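Local atomic coordinates of Rab3 interacting molecule variant 2 (Drosophila melanogaster, PDB entry 4TS6), a protein that probably serves as a scaffold of the presynaptic active zone that promotes synaptic vesicle release, represented here by its C2A domain. Residues 84-87 with 88-92; 100-104 with 105-109. One frame throughout, in Å; residues are numbered along the deposited sequence.

Interaction 1. Residues 84-87 with 88-92; sequences LRRC and DLNGR
L84 spreads its two methyls over different partners in the turn that follows: CD1 meets L89 CD2 at 4.0 Å, the two side chains running at about a right angle, while CD2 sits over one face of the R92 guanidinium, 3.7 Å from R92 NH2. L52 of strand 46-53 touches both L84 and R92. R85 comes next and grips D88 side-on with NE and NH2. The NH2 bond to D88 OD1 (3.0 Å) arrives on the syn side, whereas NE meets D88 OD2 at 3.2 Å from above the carboxylate plane; a bend at chi3 (-58°) brings the NE/NH2 edge of the guanidinium up to the carboxylate. D88 OD2 also takes the backbone N of R85 at 2.8 Å, from the same face, so three bonds fix the rotation of the carboxylate. R86 starts away from the turn, but its CG stands anti to the backbone N (chi1 -178°) and the bend at chi2 brings the end back, carrying CD to 3.8 Å from L89 CD1 and NH2 to N90 OD1 at 3.1 Å. That oxygen lies at the guanidinium edge, the guanidinium and N90 amide planes being 63° apart, and NH1 is held by the carbonyl of H120. C87 SG sits above one face of the R85 guanidinium, toward its rim, and C87 O accepts the backbone N of N90 (3.1 Å). This is the last of three consecutive backbone bonds spanning three residues, after R85 O to D88 N and R86 O to L89 N. A type II beta turn from L89 to R92, with G91 at its third position, then leads into strand 93-100. The whole is the turn-rich connection from strand 74-81 of one sheet to strand 93-100 of the other in the C2 beta-sandwich.

Interaction 2. Residues 100-104 with 105-109; sequences DYVRY and GANDF
V102, G105 and N107 carry most of this contact, in the loop of a beta hairpin joining strands 93-100 and 108-116 of the C2 sandwich. Its place in the fold matches the third of the calcium-binding loops known from synaptotagmin C2 domains. A type I turn from V102 to G105 reverses the chain, and G105, almost fully extended, passes beside V102: CG1 of the valine lies 3.8 Å from G105 N. The other methyl, V102 CG2, reaches the following residues, with D108 OD2 3.8 Å away, and V102 CB packs on A106 O. N107 ties the loop across. Its CG is anti to the carbonyl carbon (chi1 -61°), which turns the amide inward so that OD1 accepts the backbone N of V102 at 2.8 Å. The bond is nearly straight (166°), but the donor stands above the amide plane rather than in it. ND2 is held by Y47 OH, so both ends of the amide are fixed, and its plane is turned 64° from the Y101 ring, which it meets obliquely. Putting an alanine in place of N107 would probably leave the V102 N-H and the Y47 hydroxyl without their mate and let the loop shift. At the hairpin's base D100 and D108 form an antiparallel hydrogen-bonded pair, D100 N to D108 O at 2.7 Å and D108 N to D100 O at 3.1 Å. Their side chains share one face of the sheet, where D100 is salt-bridged by R38, a positive charge that probably eases the crowding of two acids. D100 OD2 and D108 OD2 are 4.8 Å apart, and one water donates to both, 2.7 Å from each of these oxygens.

Overall arrangement
Interactions 1 and 2 lie at opposite ends of the sandwich. Their centres are 33 Å apart, their nearest atoms about 17 Å, and they do not touch. Strand 93-100 connects them: the 84-92 connection feeds into its start, and the 100-109 hairpin turns back from its end into strand 108-116. Each centre lies 17 to 18 Å from the centre of the chain. Only interaction 2 belongs to the end where calcium binds in synaptotagmin relatives. A glycerol, probably from the crystallisation liquor, lies about 3 Å from the N107 side chain, whereas interaction 1 is plain structural packing.

Interaction 1. Residues 84-87 with 88-92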
ATOM      1  N   LEU A  84     -16.682  -8.354   4.815  1.00 24.95           N
ATOM      2  CA  LEU A  84     -16.451  -7.419   5.922  1.00 24.12           C
ATOM      3  C   LEU A  84     -17.618  -6.455   6.153  1.00 27.59           C
ATOM      4  O   LEU A  84     -18.012  -5.738   5.235  1.00 28.15           O
ATOM      5  CB  LEU A  84     -15.184  -6.598   5.631  1.00 24.20           C
ATOM      6  CG  LEU A  84     -13.890  -7.411   5.598  1.00 27.20           C
ATOM      7  CD1 LEU A  84     -12.746  -6.640   4.951  1.00 28.05           C
ATOM      8  CD2 LEU A  84     -13.512  -7.846   7.008  1.00 30.57           C
ATOM      9  N   ARG A  85     -18.172  -6.425   7.367  1.00 28.00           N
ATOM     10  CA  ARG A  85     -19.073  -5.333   7.735  1.00 28.39           C
ATOM     11  C   ARG A  85     -18.187  -4.158   8.085  1.00 31.24           C
ATOM     12  O   ARG A  85     -17.024  -4.345   8.428  1.00 30.47           O
ATOM     13  CB  ARG A  85     -19.934  -5.680   8.959  1.00 26.94           C
ATOM     14  CG  ARG A  85     -20.859  -6.879   8.778  1.00 27.92           C
ATOM     15  CD  ARG A  85     -21.500  -7.277  10.099  1.00 29.61           C
ATOM     16  NE  ARG A  85     -20.484  -7.604  11.098  1.00 29.81           N
ATOM     17  CZ  ARG A  85     -20.744  -7.900  12.368  1.00 30.67           C
ATOM     18  NH1 ARG A  85     -21.994  -7.920  12.806  1.00 32.62           N
ATOM     19  NH2 ARG A  85     -19.741  -8.169  13.196  1.00 33.70           N
ATOM     20  N   ARG A  86     -18.718  -2.946   8.009  1.00 29.57           N
ATOM     21  CA  ARG A  86     -17.936  -1.788   8.416  1.00 33.12           C
ATOM     22  C   ARG A  86     -17.344  -2.005   9.822  1.00 31.35           C
ATOM     23  O   ARG A  86     -16.167  -1.754  10.048  1.00 33.76           O
ATOM     24  CB  ARG A  86     -18.798  -0.512   8.368  1.00 40.05           C
ATOM     25  CG  ARG A  86     -18.039   0.773   8.736  1.00 46.08           C
ATOM     26  CD  ARG A  86     -16.683   0.826   8.040  1.00 55.66           C
ATOM     27  NE  ARG A  86     -15.874   1.982   8.428  1.00 65.46           N
ATOM     28  CZ  ARG A  86     -15.132   2.043   9.531  1.00 64.39           C
ATOM     29  NH1 ARG A  86     -14.423   3.132   9.795  1.00 60.17           N
ATOM     30  NH2 ARG A  86     -15.101   1.020  10.376  1.00 67.74           N
ATOM     31  N   CYS A  87     -18.146  -2.509  10.755  1.00 30.93           N
ATOM     32  CA  CYS A  87     -17.675  -2.623  12.134  1.00 39.28           C
ATOM     33  C   CYS A  87     -16.562  -3.660  12.283  1.00 30.69           C
ATOM     34  O   CYS A  87     -15.772  -3.589  13.224  1.00 36.95           O
ATOM     35  CB  CYS A  87     -18.835  -2.908  13.091  1.00 40.47           C
ATOM     36  SG  CYS A  87     -19.674  -4.453  12.755  1.00 39.36           S
ATOM     37  N   ASP A  88     -16.481  -4.598  11.337  1.00 25.69           N
ATOM     38  CA  ASP A  88     -15.424  -5.604  11.343  1.00 29.92           C
ATOM     39  C   ASP A  88     -14.053  -4.989  11.093  1.00 30.73           C
ATOM     40  O   ASP A  88     -13.025  -5.627  11.318  1.00 30.03           O
ATOM     41  CB  ASP A  88     -15.700  -6.686  10.292  1.00 24.61           C
ATOM     42  CG  ASP A  88     -16.880  -7.539  10.644  1.00 28.59           C
ATOM     43  OD1 ASP A  88     -17.079  -7.823  11.846  1.00 35.20           O
ATOM     44  OD2 ASP A  88     -17.634  -7.919   9.722  1.00 29.14           O
ATOM     45  N   LEU A  89     -14.035  -3.747  10.626  1.00 31.52           N
ATOM     46  CA  LEU A  89     -12.771  -3.082  10.334  1.00 28.17           C
ATOM     47  C   LEU A  89     -12.182  -2.490  11.608  1.00 29.44           C
ATOM     48  O   LEU A  89     -11.003  -2.134  11.651  1.00 29.94           O
ATOM     49  CB  LEU A  89     -12.971  -1.980   9.296  1.00 34.42           C
ATOM     50  CG  LEU A  89     -13.495  -2.428   7.929  1.00 36.66           C
ATOM     51  CD1 LEU A  89     -13.628  -1.241   6.999  1.00 35.08           C
ATOM     52  CD2 LEU A  89     -12.592  -3.467   7.329  1.00 27.74           C
ATOM     53  N   ASN A  90     -12.993  -2.394  12.653  1.00 31.43           N
ATOM     54  CA  ASN A  90     -12.513  -1.787  13.885  1.00 33.66           C
ATOM     55  C   ASN A  90     -11.536  -2.731  14.539  1.00 30.91           C
ATOM     56  O   ASN A  90     -11.863  -3.888  14.797  1.00 34.89           O
ATOM     57  CB  ASN A  90     -13.672  -1.464  14.821  1.00 37.92           C
ATOM     58  CG  ASN A  90     -14.696  -0.568  14.170  1.00 48.36           C
ATOM     59  OD1 ASN A  90     -14.370   0.184  13.251  1.00 53.17           O
ATOM     60  ND2 ASN A  90     -15.943  -0.654  14.620  1.00 49.99           N
ATOM     61  N   GLY A  91     -10.324  -2.244  14.781  1.00 28.06           N
ATOM     62  CA  GLY A  91      -9.302  -3.063  15.401  1.00 33.19           C
ATOM     63  C   GLY A  91      -8.370  -3.669  14.364  1.00 31.22           C
ATOM     64  O   GLY A  91      -7.297  -4.184  14.704  1.00 30.16           O
ATOM     65  N   ARG A  92      -8.762  -3.597  13.097  1.00 24.98           N
ATOM     66  CA  ARG A  92      -7.863  -4.032  12.028  1.00 25.44           C
ATOM     67  C   ARG A  92      -7.014  -2.898  11.475  1.00 29.75           C
ATOM     68  O   ARG A  92      -7.349  -1.718  11.631  1.00 22.02           O
ATOM     69  CB  ARG A  92      -8.631  -4.709  10.899  1.00 24.68           C
ATOM     70  CG  ARG A  92      -9.488  -5.842  11.389  1.00 25.38           C
ATOM     71  CD  ARG A  92      -9.727  -6.835  10.287  1.00 32.85           C
ATOM     72  NE  ARG A  92     -10.937  -7.596  10.573  1.00 50.33           N
ATOM     73  CZ  ARG A  92     -11.327  -8.668   9.895  1.00 53.63           C
ATOM     74  NH1 ARG A  92     -10.587  -9.121   8.886  1.00 37.95           N
ATOM     75  NH2 ARG A  92     -12.455  -9.284  10.236  1.00 46.33           N
TER

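Interaction 2. Residues 100-104 with 105-109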
ATOM      1  N   ASP A 100      11.778  -2.294  -2.742  1.00 21.97           N
ATOM      2  CA  ASP A 100      12.588  -1.987  -3.915  1.00 21.30           C
ATOM      3  C   ASP A 100      12.980  -3.336  -4.467  1.00 30.16           C
ATOM      4  O   ASP A 100      13.678  -4.091  -3.804  1.00 22.65           O
ATOM      5  CB  ASP A 100      13.818  -1.185  -3.499  1.00 22.57           C
ATOM      6  CG  ASP A 100      14.684  -0.771  -4.676  1.00 25.38           C
ATOM      7  OD1 ASP A 100      14.261  -0.938  -5.843  1.00 30.18           O
ATOM      8  OD2 ASP A 100      15.807  -0.268  -4.440  1.00 28.67           O
ATOM      9  N   TYR A 101      12.466  -3.683  -5.639  1.00 23.11           N
ATOM     10  CA  TYR A 101      12.790  -4.977  -6.227  1.00 26.42           C
ATOM     11  C   TYR A 101      14.258  -5.050  -6.648  1.00 30.78           C
ATOM     12  O   TYR A 101      14.730  -4.260  -7.481  1.00 27.43           O
ATOM     13  CB  TYR A 101      11.864  -5.279  -7.403  1.00 24.89           C
ATOM     14  CG  TYR A 101      12.282  -6.468  -8.226  1.00 25.58           C
ATOM     15  CD1 TYR A 101      12.114  -7.759  -7.751  1.00 35.61           C
ATOM     16  CD2 TYR A 101      12.823  -6.301  -9.488  1.00 30.59           C
ATOM     17  CE1 TYR A 101      12.496  -8.861  -8.514  1.00 39.36           C
ATOM     18  CE2 TYR A 101      13.202  -7.389 -10.255  1.00 44.67           C
ATOM     19  CZ  TYR A 101      13.034  -8.665  -9.761  1.00 41.19           C
ATOM     20  OH  TYR A 101      13.408  -9.740 -10.528  1.00 40.45           O
ATOM     21  N   VAL A 102      14.975  -5.994  -6.038  1.00 26.39           N
ATOM     22  CA  VAL A 102      16.377  -6.246  -6.340  1.00 26.18           C
ATOM     23  C   VAL A 102      16.443  -7.598  -7.041  1.00 31.80           C
ATOM     24  O   VAL A 102      16.020  -8.604  -6.482  1.00 26.59           O
ATOM     25  CB  VAL A 102      17.228  -6.262  -5.055  1.00 27.33           C
ATOM     26  CG1 VAL A 102      18.680  -6.591  -5.388  1.00 31.61           C
ATOM     27  CG2 VAL A 102      17.113  -4.895  -4.326  1.00 28.50           C
ATOM     28  N   ARG A 103      16.934  -7.624  -8.278  1.00 28.60           N
ATOM     29  CA  ARG A 103      16.774  -8.823  -9.091  1.00 31.52           C
ATOM     30  C   ARG A 103      17.553 -10.015  -8.535  1.00 37.55           C
ATOM     31  O   ARG A 103      17.049 -11.140  -8.550  1.00 30.82           O
ATOM     32  CB  ARG A 103      17.164  -8.556 -10.556  1.00 37.43           C
ATOM     33  CG  ARG A 103      17.133  -9.803 -11.439  1.00 41.75           C
ATOM     34  CD  ARG A 103      17.494  -9.485 -12.902  1.00 46.49           C
ATOM     35  NE  ARG A 103      16.572  -8.523 -13.501  1.00 56.59           N
ATOM     36  CZ  ARG A 103      15.365  -8.841 -13.963  1.00 60.16           C
ATOM     37  NH1 ARG A 103      14.937 -10.095 -13.895  1.00 60.34           N
ATOM     38  NH2 ARG A 103      14.585  -7.910 -14.491  1.00 61.64           N
ATOM     39  N   TYR A 104      18.760  -9.769  -8.025  1.00 31.65           N
ATOM     40  CA  TYR A 104      19.603 -10.860  -7.533  1.00 33.11           C
ATOM     41  C   TYR A 104      19.807 -10.884  -6.030  1.00 32.44           C
ATOM     42  O   TYR A 104      20.819 -11.382  -5.546  1.00 36.34           O
ATOM     43  CB  TYR A 104      20.952 -10.876  -8.271  1.00 35.62           C
ATOM     44  CG  TYR A 104      20.742 -11.126  -9.730  1.00 45.73           C
ATOM     45  CD1 TYR A 104      20.478 -12.403 -10.192  1.00 55.12           C
ATOM     46  CD2 TYR A 104      20.750 -10.084 -10.638  1.00 51.99           C
ATOM     47  CE1 TYR A 104      20.253 -12.640 -11.518  1.00 64.67           C
ATOM     48  CE2 TYR A 104      20.534 -10.310 -11.970  1.00 54.93           C
ATOM     49  CZ  TYR A 104      20.275 -11.588 -12.404  1.00 64.36           C
ATOM     50  OH  TYR A 104      20.041 -11.826 -13.731  1.00 72.65           O
ATOM     51  N   GLY A 105      18.839 -10.372  -5.282  1.00 30.72           N
ATOM     52  CA  GLY A 105      18.937 -10.454  -3.842  1.00 29.92           C
ATOM     53  C   GLY A 105      17.633 -10.116  -3.176  1.00 27.76           C
ATOM     54  O   GLY A 105      16.634  -9.829  -3.844  1.00 28.81           O
ATOM     55  N   ALA A 106      17.633 -10.151  -1.848  1.00 29.42           N
ATOM     56  CA  ALA A 106      16.444  -9.790  -1.097  1.00 25.69           C
ATOM     57  C   ALA A 106      16.074  -8.352  -1.452  1.00 24.60           C
ATOM     58  O   ALA A 106      16.946  -7.518  -1.700  1.00 25.40           O
ATOM     59  CB  ALA A 106      16.700  -9.924   0.393  1.00 31.51           C
ATOM     60  N   ASN A 107      14.778  -8.080  -1.498  1.00 24.36           N
ATOM     61  CA  ASN A 107      14.279  -6.761  -1.852  1.00 23.69           C
ATOM     62  C   ASN A 107      14.348  -5.843  -0.638  1.00 29.17           C
ATOM     63  O   ASN A 107      14.206  -6.298   0.491  1.00 25.50           O
ATOM     64  CB  ASN A 107      12.850  -6.906  -2.403  1.00 21.72           C
ATOM     65  CG  ASN A 107      12.817  -7.776  -3.660  1.00 25.15           C
ATOM     66  OD1 ASN A 107      13.832  -7.904  -4.341  1.00 26.58           O
ATOM     67  ND2 ASN A 107      11.675  -8.374  -3.962  1.00 22.40           N
ATOM     68  N   ASP A 108      14.575  -4.554  -0.866  1.00 26.99           N
ATOM     69  CA  ASP A 108      14.847  -3.628   0.226  1.00 27.65           C
ATOM     70  C   ASP A 108      13.583  -2.896   0.623  1.00 28.28           C
ATOM     71  O   ASP A 108      12.805  -2.473  -0.239  1.00 21.56           O
ATOM     72  CB  ASP A 108      15.919  -2.609  -0.186  1.00 30.13           C
ATOM     73  CG  ASP A 108      17.313  -3.202  -0.211  1.00 40.10           C
ATOM     74  OD1 ASP A 108      17.667  -3.947   0.729  1.00 38.51           O
ATOM     75  OD2 ASP A 108      18.065  -2.910  -1.169  1.00 37.39           O
ATOM     76  N   PHE A 109      13.383  -2.769   1.932  1.00 24.66           N
ATOM     77  CA  PHE A 109      12.256  -2.040   2.492  1.00 23.31           C
ATOM     78  C   PHE A 109      12.399  -0.535   2.203  1.00 23.57           C
ATOM     79  O   PHE A 109      13.449   0.059   2.454  1.00 24.13           O
ATOM     80  CB  PHE A 109      12.186  -2.318   4.002  1.00 27.23           C
ATOM     81  CG  PHE A 109      11.158  -1.481   4.745  1.00 23.66           C
ATOM     82  CD1 PHE A 109       9.824  -1.832   4.748  1.00 24.70           C
ATOM     83  CD2 PHE A 109      11.548  -0.366   5.462  1.00 33.18           C
ATOM     84  CE1 PHE A 109       8.885  -1.068   5.448  1.00 27.98           C
ATOM     85  CE2 PHE A 109      10.619   0.398   6.146  1.00 33.15           C
ATOM     86  CZ  PHE A 109       9.293   0.043   6.139  1.00 24.59           C
TER
HETATM   87  O   HOH W   1      18.063  -1.081  -3.186  1.00 46.93           O